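Local coordinates for protein HTP-2 (PDB 4TZM), which binds a closure motif of its partner HTP-3 through a HORMA domain and probably takes part in assembling the meiotic chromosome axis, at residues D36-F41 against L235-H240; I46-S51 against L74-L79; K128-E133 against D150-E155. All coordinates share one frame; numbering follows the deposited sequence.

Interaction 1. Residues D36-F41 against L235-H240; sequences DRSSNF and LRPGHH
Ser38, near the start of helix 35-56, reaches into the turn between strands 228-235 and 240-248 and meets it with both atoms of its side chain. Ser38 CB lies in the plane of the His240 ring, at its edge, 3.6 Å from His240 ND1, and also approaches the edge of the His239 ring. OG stands anti to the backbone N (chi1 165°) and is gripped twice: the backbone N of His239 donates to Ser38 OG over 2.9 Å at 157°, and Ser38 OG and His240 ND1 are hydrogen-bonded at 2.7 Å. Pro237 CB, 3.5 Å from Ser38 OG, packs against the hydroxyl as well. One turn along the helix, Phe41 presents CE2 to Leu235 CD1 at 4.0 Å, while its CD2 rests near Pro237 CG; Leu235 CD2 lies in the ring plane, at the edge. The turn itself is braced by Arg236, whose NH1 donates to Pro237 O at 2.9 Å and whose guanidinium makes a cation-pi contact with Phe132. This buried contact joins the first turns of helix 35-56 to a beta hairpin of the main sheet, and Met171 of helix 164-185 touches both Phe41 and Leu235.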
# COMPACT_ATOMS: atom_id res chain seq x y z
N ASP A 36 17.28 2.20 -3.62
CA ASP A 36 16.95 2.53 -2.24
C ASP A 36 15.78 3.50 -2.14
O ASP A 36 14.88 3.32 -1.32
CB ASP A 36 18.17 3.10 -1.51
CG ASP A 36 19.11 2.01 -1.01
OD1 ASP A 36 18.65 0.87 -0.81
OD2 ASP A 36 20.31 2.30 -0.82
N ARG A 37 15.79 4.53 -2.98
CA ARG A 37 14.73 5.54 -2.93
C ARG A 37 13.45 5.04 -3.60
O ARG A 37 12.35 5.52 -3.30
CB ARG A 37 15.21 6.85 -3.56
CG ARG A 37 15.87 7.78 -2.55
CD ARG A 37 16.37 9.07 -3.18
NE ARG A 37 17.58 8.85 -3.99
CZ ARG A 37 18.29 9.83 -4.53
NH1 ARG A 37 17.93 11.10 -4.37
NH2 ARG A 37 19.37 9.54 -5.25
N SER A 38 13.58 4.06 -4.49
CA SER A 38 12.43 3.39 -5.09
C SER A 38 11.71 2.58 -4.02
O SER A 38 10.48 2.48 -4.01
CB SER A 38 12.88 2.47 -6.23
OG SER A 38 11.86 1.56 -6.60
N SER A 39 12.51 2.02 -3.12
CA SER A 39 12.04 1.21 -2.01
C SER A 39 11.51 2.09 -0.88
O SER A 39 10.50 1.76 -0.24
CB SER A 39 13.18 0.33 -1.51
OG SER A 39 12.70 -0.66 -0.62
N ASN A 40 12.18 3.21 -0.65
CA ASN A 40 11.70 4.18 0.33
C ASN A 40 10.36 4.73 -0.09
O ASN A 40 9.53 5.07 0.75
CB ASN A 40 12.70 5.33 0.50
CG ASN A 40 13.91 4.92 1.31
OD1 ASN A 40 13.83 4.03 2.15
ND2 ASN A 40 15.05 5.57 1.06
N PHE A 41 10.13 4.83 -1.40
CA PHE A 41 8.85 5.31 -1.86
C PHE A 41 7.73 4.32 -1.54
O PHE A 41 6.65 4.73 -1.13
CB PHE A 41 8.87 5.60 -3.36
CG PHE A 41 7.51 5.93 -3.89
CD1 PHE A 41 7.00 7.21 -3.76
CD2 PHE A 41 6.71 4.96 -4.46
CE1 PHE A 41 5.74 7.52 -4.21
CE2 PHE A 41 5.45 5.26 -4.92
CZ PHE A 41 4.96 6.54 -4.79
N LEU A 235 1.62 1.28 -8.94
CA LEU A 235 2.77 2.15 -8.70
C LEU A 235 3.98 1.55 -9.40
O LEU A 235 4.20 0.34 -9.33
CB LEU A 235 3.03 2.32 -7.20
CG LEU A 235 1.99 3.10 -6.39
CD1 LEU A 235 2.21 2.96 -4.88
CD2 LEU A 235 1.99 4.57 -6.78
N ARG A 236 4.75 2.38 -10.09
CA ARG A 236 5.95 1.90 -10.78
C ARG A 236 7.10 2.88 -10.58
O ARG A 236 7.40 3.68 -11.46
CB ARG A 236 5.66 1.69 -12.27
CG ARG A 236 6.81 1.09 -13.10
CD ARG A 236 7.34 -0.20 -12.50
NE ARG A 236 8.15 -0.99 -13.44
CZ ARG A 236 9.48 -1.02 -13.46
NH1 ARG A 236 10.18 -0.29 -12.59
NH2 ARG A 236 10.11 -1.77 -14.34
N PRO A 237 7.75 2.82 -9.41
CA PRO A 237 9.01 3.55 -9.25
C PRO A 237 10.15 2.85 -9.97
O PRO A 237 9.90 1.95 -10.78
CB PRO A 237 9.22 3.56 -7.73
CG PRO A 237 8.44 2.42 -7.22
CD PRO A 237 7.26 2.27 -8.13
N GLY A 238 11.38 3.25 -9.69
CA GLY A 238 12.54 2.74 -10.40
C GLY A 238 12.73 1.24 -10.42
O GLY A 238 13.07 0.67 -11.46
N HIS A 239 12.51 0.57 -9.29
CA HIS A 239 12.91 -0.83 -9.20
C HIS A 239 11.86 -1.72 -8.55
O HIS A 239 12.12 -2.88 -8.24
CB HIS A 239 14.24 -0.94 -8.44
CG HIS A 239 15.34 -0.16 -9.08
ND1 HIS A 239 16.30 -0.74 -9.88
CD2 HIS A 239 15.62 1.17 -9.07
CE1 HIS A 239 17.13 0.19 -10.32
NE2 HIS A 239 16.74 1.36 -9.84
N HIS A 240 10.66 -1.17 -8.37
CA HIS A 240 9.59 -1.91 -7.74
C HIS A 240 8.27 -1.61 -8.43
O HIS A 240 8.14 -0.61 -9.14
CB HIS A 240 9.48 -1.55 -6.25
CG HIS A 240 10.74 -1.77 -5.48
ND1 HIS A 240 11.80 -0.88 -5.51
CD2 HIS A 240 11.11 -2.77 -4.65
CE1 HIS A 240 12.77 -1.33 -4.74
NE2 HIS A 240 12.38 -2.48 -4.20

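Interaction 2. Residues I46-S51 against L74-L79; sequences IYVVFS and LSCMTL
Tyr47 and Ser51, one turn apart on helix 35-56, take hold of the end of strand 75-79 through the backbone of Leu79. Tyr47 CG is anti to the backbone N, which carries the hydroxyl to the strand, and Tyr47 OH donates to Leu79 O at 2.6 Å, in the carbonyl plane and at 146° to the C=O bond. Leu79 N in turn donates to Ser51 OG over 3.2 Å, a nearly straight bond (166°), so both polar backbone atoms of this residue are met by helix side chains. Around these bonds the packing is close. Thr78 CB sits 3.4 Å from Tyr47 OH, the two side chains crossing at about a right angle, and the methine CG of Leu79 lies 3.5 Å from Ser51 OG. Farther back along the strand, Val48 CG1 meets Cys76 SG at 4.2 Å.

The second shell begins within the helix. Ser51 OG gives its own proton to Tyr47 O at 2.6 Å, which fixes the hydroxyl as acceptor toward Leu79 N; Ser51 OG also stands above one face of the Tyr47 ring, displaced toward its rim. Strand 65-69 pairs with strand 75-79, and Ala86 and Ile89 of helix 84-102 touch Leu79. The axes of segments 46-51 and 75-79 approach to 7.1 Å, at 108°. A chain of two hydrogen bonds thus runs from Leu79 N through Ser51 OG to Tyr47 O, tying a two-stranded hairpin to helix 35-56 by directional bonds as well as by apolar packing.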
# COMPACT_ATOMS: atom_id res chain seq x y z
N ILE A 46 2.78 2.57 1.24
CA ILE A 46 2.04 1.67 2.12
C ILE A 46 1.41 2.46 3.26
O ILE A 46 0.24 2.27 3.59
CB ILE A 46 2.94 0.56 2.70
CG1 ILE A 46 3.47 -0.35 1.58
CG2 ILE A 46 2.18 -0.27 3.72
CD1 ILE A 46 4.50 -1.37 2.05
N TYR A 47 2.20 3.35 3.86
CA TYR A 47 1.75 4.16 4.99
C TYR A 47 0.59 5.08 4.60
O TYR A 47 -0.38 5.21 5.35
CB TYR A 47 2.92 4.97 5.54
CG TYR A 47 2.54 6.07 6.53
CD1 TYR A 47 2.30 5.78 7.87
CD2 TYR A 47 2.45 7.39 6.11
CE1 TYR A 47 1.95 6.79 8.77
CE2 TYR A 47 2.11 8.40 7.00
CZ TYR A 47 1.86 8.09 8.33
OH TYR A 47 1.53 9.10 9.20
N VAL A 48 0.70 5.70 3.44
CA VAL A 48 -0.29 6.68 3.02
C VAL A 48 -1.59 6.02 2.56
O VAL A 48 -2.67 6.41 2.99
CB VAL A 48 0.25 7.57 1.89
CG1 VAL A 48 -0.87 8.44 1.31
CG2 VAL A 48 1.38 8.45 2.41
N VAL A 49 -1.48 5.00 1.71
CA VAL A 49 -2.67 4.37 1.16
C VAL A 49 -3.46 3.63 2.24
O VAL A 49 -4.67 3.79 2.33
CB VAL A 49 -2.31 3.41 0.00
CG1 VAL A 49 -3.57 2.74 -0.53
CG2 VAL A 49 -1.62 4.18 -1.11
N PHE A 50 -2.78 2.85 3.07
CA PHE A 50 -3.48 2.11 4.12
C PHE A 50 -4.04 3.01 5.21
O PHE A 50 -5.03 2.67 5.85
CB PHE A 50 -2.57 1.03 4.72
CG PHE A 50 -2.49 -0.19 3.87
CD1 PHE A 50 -3.63 -0.96 3.65
CD2 PHE A 50 -1.31 -0.57 3.28
CE1 PHE A 50 -3.58 -2.09 2.86
CE2 PHE A 50 -1.25 -1.70 2.48
CZ PHE A 50 -2.38 -2.46 2.27
N SER A 51 -3.42 4.17 5.41
CA SER A 51 -3.99 5.18 6.30
C SER A 51 -5.30 5.70 5.74
O SER A 51 -6.29 5.81 6.45
CB SER A 51 -3.02 6.35 6.50
OG SER A 51 -1.94 5.97 7.33
N LEU A 74 -5.14 18.13 -3.32
CA LEU A 74 -5.58 16.85 -2.76
C LEU A 74 -5.03 16.57 -1.37
O LEU A 74 -3.82 16.64 -1.13
CB LEU A 74 -5.19 15.71 -3.71
CG LEU A 74 -5.50 14.29 -3.23
CD1 LEU A 74 -7.00 14.03 -3.25
CD2 LEU A 74 -4.76 13.26 -4.07
N SER A 75 -5.93 16.23 -0.45
CA SER A 75 -5.56 15.95 0.93
C SER A 75 -5.95 14.53 1.32
O SER A 75 -6.75 13.88 0.66
CB SER A 75 -6.23 16.94 1.87
OG SER A 75 -7.60 16.63 2.03
N CYS A 76 -5.37 14.05 2.42
CA CYS A 76 -5.67 12.72 2.93
C CYS A 76 -5.39 12.67 4.42
O CYS A 76 -4.74 13.57 4.97
CB CYS A 76 -4.86 11.66 2.19
SG CYS A 76 -3.07 11.93 2.24
N MET A 77 -5.88 11.63 5.08
CA MET A 77 -5.65 11.44 6.51
C MET A 77 -4.61 10.35 6.75
O MET A 77 -4.83 9.19 6.42
CB MET A 77 -6.96 11.10 7.23
CG MET A 77 -8.07 12.13 7.05
SD MET A 77 -7.63 13.78 7.65
CE MET A 77 -7.66 13.53 9.42
N THR A 78 -3.47 10.74 7.32
CA THR A 78 -2.41 9.79 7.66
C THR A 78 -2.37 9.52 9.16
O THR A 78 -2.61 10.42 9.96
CB THR A 78 -1.02 10.29 7.22
OG1 THR A 78 -0.72 11.53 7.89
CG2 THR A 78 -0.98 10.50 5.71
N LEU A 79 -2.06 8.28 9.53
CA LEU A 79 -2.01 7.89 10.94
C LEU A 79 -1.07 8.80 11.73
O LEU A 79 0.02 9.14 11.26
CB LEU A 79 -1.58 6.43 11.08
CG LEU A 79 -2.64 5.38 10.72
CD1 LEU A 79 -2.00 4.03 10.46
CD2 LEU A 79 -3.69 5.27 11.82

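Interaction 3. Residues K128-E133 against D150-E155; sequences KFIYFE and DPHFAE
Apolar contact carries most of the join between Lys128 and Ile130, on strand 123-133, and His152 and Phe153 of segment 150-155. The Lys128 chain, extended beyond CG, runs obliquely past the His152 imidazole, bringing its CD to 3.5 Å from His152 CE1, with Lys128 CB 3.9 Å from His152 NE2. His243 of strand 240-248 stacks on the same imidazole. Ile130 points the same way from the strand as Lys128: its CD1 lies 3.9 Å from Phe153 CD2, and CG1 and CG2 follow along that ring's CE2 side. Phe153 arrives there because its CG is anti to the backbone N (chi1 -173°), which swings the ring back toward the strand.

The polar link is indirect. A water donates to Phe129 O at 3.1 Å and lies in the His152 ring plane, 2.7 Å from His152 NE2, bridging the histidine to the strand backbone. His152 ND1 is buried and has no modelled hydrogen-bonding partner.

Electrostatics add little that is definite: Lys128 NZ and OD1 of the poorly ordered Asp150 stay 4.4 Å apart, too far for a salt bridge, though their attraction may still favour this placement. The outcome is a short helical segment laid over a face of the antiparallel sheet of the HORMA domain, with alternate strand residues Lys128 and Ile130 facing segment 150-155 while Phe129 points away from it.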
# COMPACT_ATOMS: atom_id res chain seq x y z
N LYS A 128 -0.05 -5.86 -3.78
CA LYS A 128 0.87 -6.91 -4.21
C LYS A 128 2.08 -6.32 -4.93
O LYS A 128 1.95 -5.35 -5.67
CB LYS A 128 0.16 -7.91 -5.13
CG LYS A 128 -1.00 -8.64 -4.47
CD LYS A 128 -1.79 -9.46 -5.48
CE LYS A 128 -2.93 -10.21 -4.81
NZ LYS A 128 -3.72 -11.03 -5.77
N PHE A 129 3.24 -6.91 -4.71
CA PHE A 129 4.49 -6.30 -5.17
C PHE A 129 5.21 -7.12 -6.25
O PHE A 129 5.03 -8.33 -6.36
CB PHE A 129 5.41 -6.07 -3.97
CG PHE A 129 4.90 -5.03 -3.01
CD1 PHE A 129 4.05 -5.37 -1.97
CD2 PHE A 129 5.26 -3.69 -3.16
CE1 PHE A 129 3.56 -4.41 -1.09
CE2 PHE A 129 4.78 -2.73 -2.29
CZ PHE A 129 3.93 -3.09 -1.25
N ILE A 130 5.99 -6.41 -7.06
CA ILE A 130 6.87 -7.03 -8.03
C ILE A 130 8.24 -6.39 -7.89
O ILE A 130 8.35 -5.17 -7.78
CB ILE A 130 6.37 -6.85 -9.48
CG1 ILE A 130 4.96 -7.42 -9.64
CG2 ILE A 130 7.33 -7.51 -10.47
CD1 ILE A 130 4.33 -7.14 -10.99
N TYR A 131 9.28 -7.22 -7.88
CA TYR A 131 10.63 -6.72 -7.74
C TYR A 131 11.36 -6.81 -9.08
O TYR A 131 11.18 -7.78 -9.81
CB TYR A 131 11.36 -7.50 -6.64
CG TYR A 131 10.70 -7.31 -5.29
CD1 TYR A 131 10.98 -6.20 -4.51
CD2 TYR A 131 9.76 -8.23 -4.82
CE1 TYR A 131 10.37 -6.02 -3.28
CE2 TYR A 131 9.14 -8.05 -3.60
CZ TYR A 131 9.45 -6.94 -2.83
OH TYR A 131 8.84 -6.75 -1.61
N PHE A 132 12.13 -5.79 -9.41
CA PHE A 132 12.86 -5.79 -10.68
C PHE A 132 14.37 -5.81 -10.45
O PHE A 132 14.87 -5.38 -9.41
CB PHE A 132 12.49 -4.57 -11.53
CG PHE A 132 11.07 -4.58 -12.01
CD1 PHE A 132 10.05 -4.10 -11.20
CD2 PHE A 132 10.75 -5.06 -13.28
CE1 PHE A 132 8.73 -4.11 -11.64
CE2 PHE A 132 9.44 -5.06 -13.72
CZ PHE A 132 8.43 -4.58 -12.90
N GLU A 133 15.07 -6.31 -11.46
CA GLU A 133 16.52 -6.38 -11.44
C GLU A 133 17.06 -5.82 -12.74
O GLU A 133 16.28 -5.45 -13.62
CB GLU A 133 16.98 -7.83 -11.24
CG GLU A 133 16.58 -8.73 -12.40
CD GLU A 133 16.43 -10.18 -11.98
OE1 GLU A 133 16.75 -10.49 -10.82
OE2 GLU A 133 15.99 -10.99 -12.82
N ASP A 150 -1.19 -14.83 -10.90
CA ASP A 150 -2.05 -13.68 -10.63
C ASP A 150 -2.28 -12.84 -11.89
O ASP A 150 -1.35 -12.61 -12.66
CB ASP A 150 -1.43 -12.81 -9.53
CG ASP A 150 -1.19 -13.58 -8.25
OD1 ASP A 150 -2.03 -14.43 -7.90
OD2 ASP A 150 -0.15 -13.32 -7.59
N PRO A 151 -3.52 -12.38 -12.10
CA PRO A 151 -3.94 -11.70 -13.33
C PRO A 151 -3.18 -10.40 -13.63
O PRO A 151 -3.00 -10.05 -14.80
CB PRO A 151 -5.42 -11.40 -13.08
CG PRO A 151 -5.55 -11.36 -11.60
CD PRO A 151 -4.60 -12.40 -11.09
N HIS A 152 -2.73 -9.72 -12.58
CA HIS A 152 -2.08 -8.42 -12.73
C HIS A 152 -0.63 -8.53 -13.20
O HIS A 152 -0.13 -7.63 -13.87
CB HIS A 152 -2.11 -7.66 -11.40
CG HIS A 152 -1.21 -8.24 -10.36
ND1 HIS A 152 -1.56 -9.33 -9.59
CD2 HIS A 152 0.04 -7.89 -9.96
CE1 HIS A 152 -0.57 -9.62 -8.76
NE2 HIS A 152 0.41 -8.76 -8.97
N PHE A 153 0.02 -9.64 -12.85
CA PHE A 153 1.46 -9.78 -13.01
C PHE A 153 1.94 -9.55 -14.44
O PHE A 153 2.81 -8.71 -14.67
CB PHE A 153 1.92 -11.16 -12.52
CG PHE A 153 3.42 -11.33 -12.50
CD1 PHE A 153 4.09 -11.84 -13.60
CD2 PHE A 153 4.15 -11.00 -11.36
CE1 PHE A 153 5.47 -12.00 -13.58
CE2 PHE A 153 5.53 -11.16 -11.33
CZ PHE A 153 6.19 -11.66 -12.44
N ALA A 154 1.37 -10.28 -15.39
CA ALA A 154 1.79 -10.22 -16.79
C ALA A 154 1.87 -8.78 -17.31
O ALA A 154 2.84 -8.40 -17.95
CB ALA A 154 0.86 -11.05 -17.66
N GLU A 155 0.85 -7.98 -17.01
CA GLU A 155 0.83 -6.60 -17.46
C GLU A 155 1.82 -5.74 -16.67
O GLU A 155 2.68 -5.08 -17.25
CB GLU A 155 -0.58 -6.02 -17.34
CG GLU A 155 -0.69 -4.58 -17.82
CD GLU A 155 -2.11 -4.05 -17.74
OE1 GLU A 155 -2.98 -4.76 -17.19
OE2 GLU A 155 -2.35 -2.92 -18.21
O HOH W 1 2.56 -9.68 -7.63

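How the interactions relate
Helix 35-56 is common to interactions 1 and 2: its first turns hold the 235-240 turn and its middle holds strand 75-79, at sites about 18 Å apart between centres. Both use direct hydrogen bonds of serine hydroxyls, with a tyrosine hydroxyl added in interaction 2. All three contacts are largely buried; interaction 3, farthest from the chain's centre, has partly exposed Asp150 and Phe153 and replaces such bonds with apolar packing and a bridging water. The sheet connects it to the others. His239 O of interaction 1 probably accepts a hydrogen bond from Phe132 N of interaction 3 (3.1 Å), and Ile46 CD1 of the helix packs on Phe129 CZ, so strand 123-133 faces both layers.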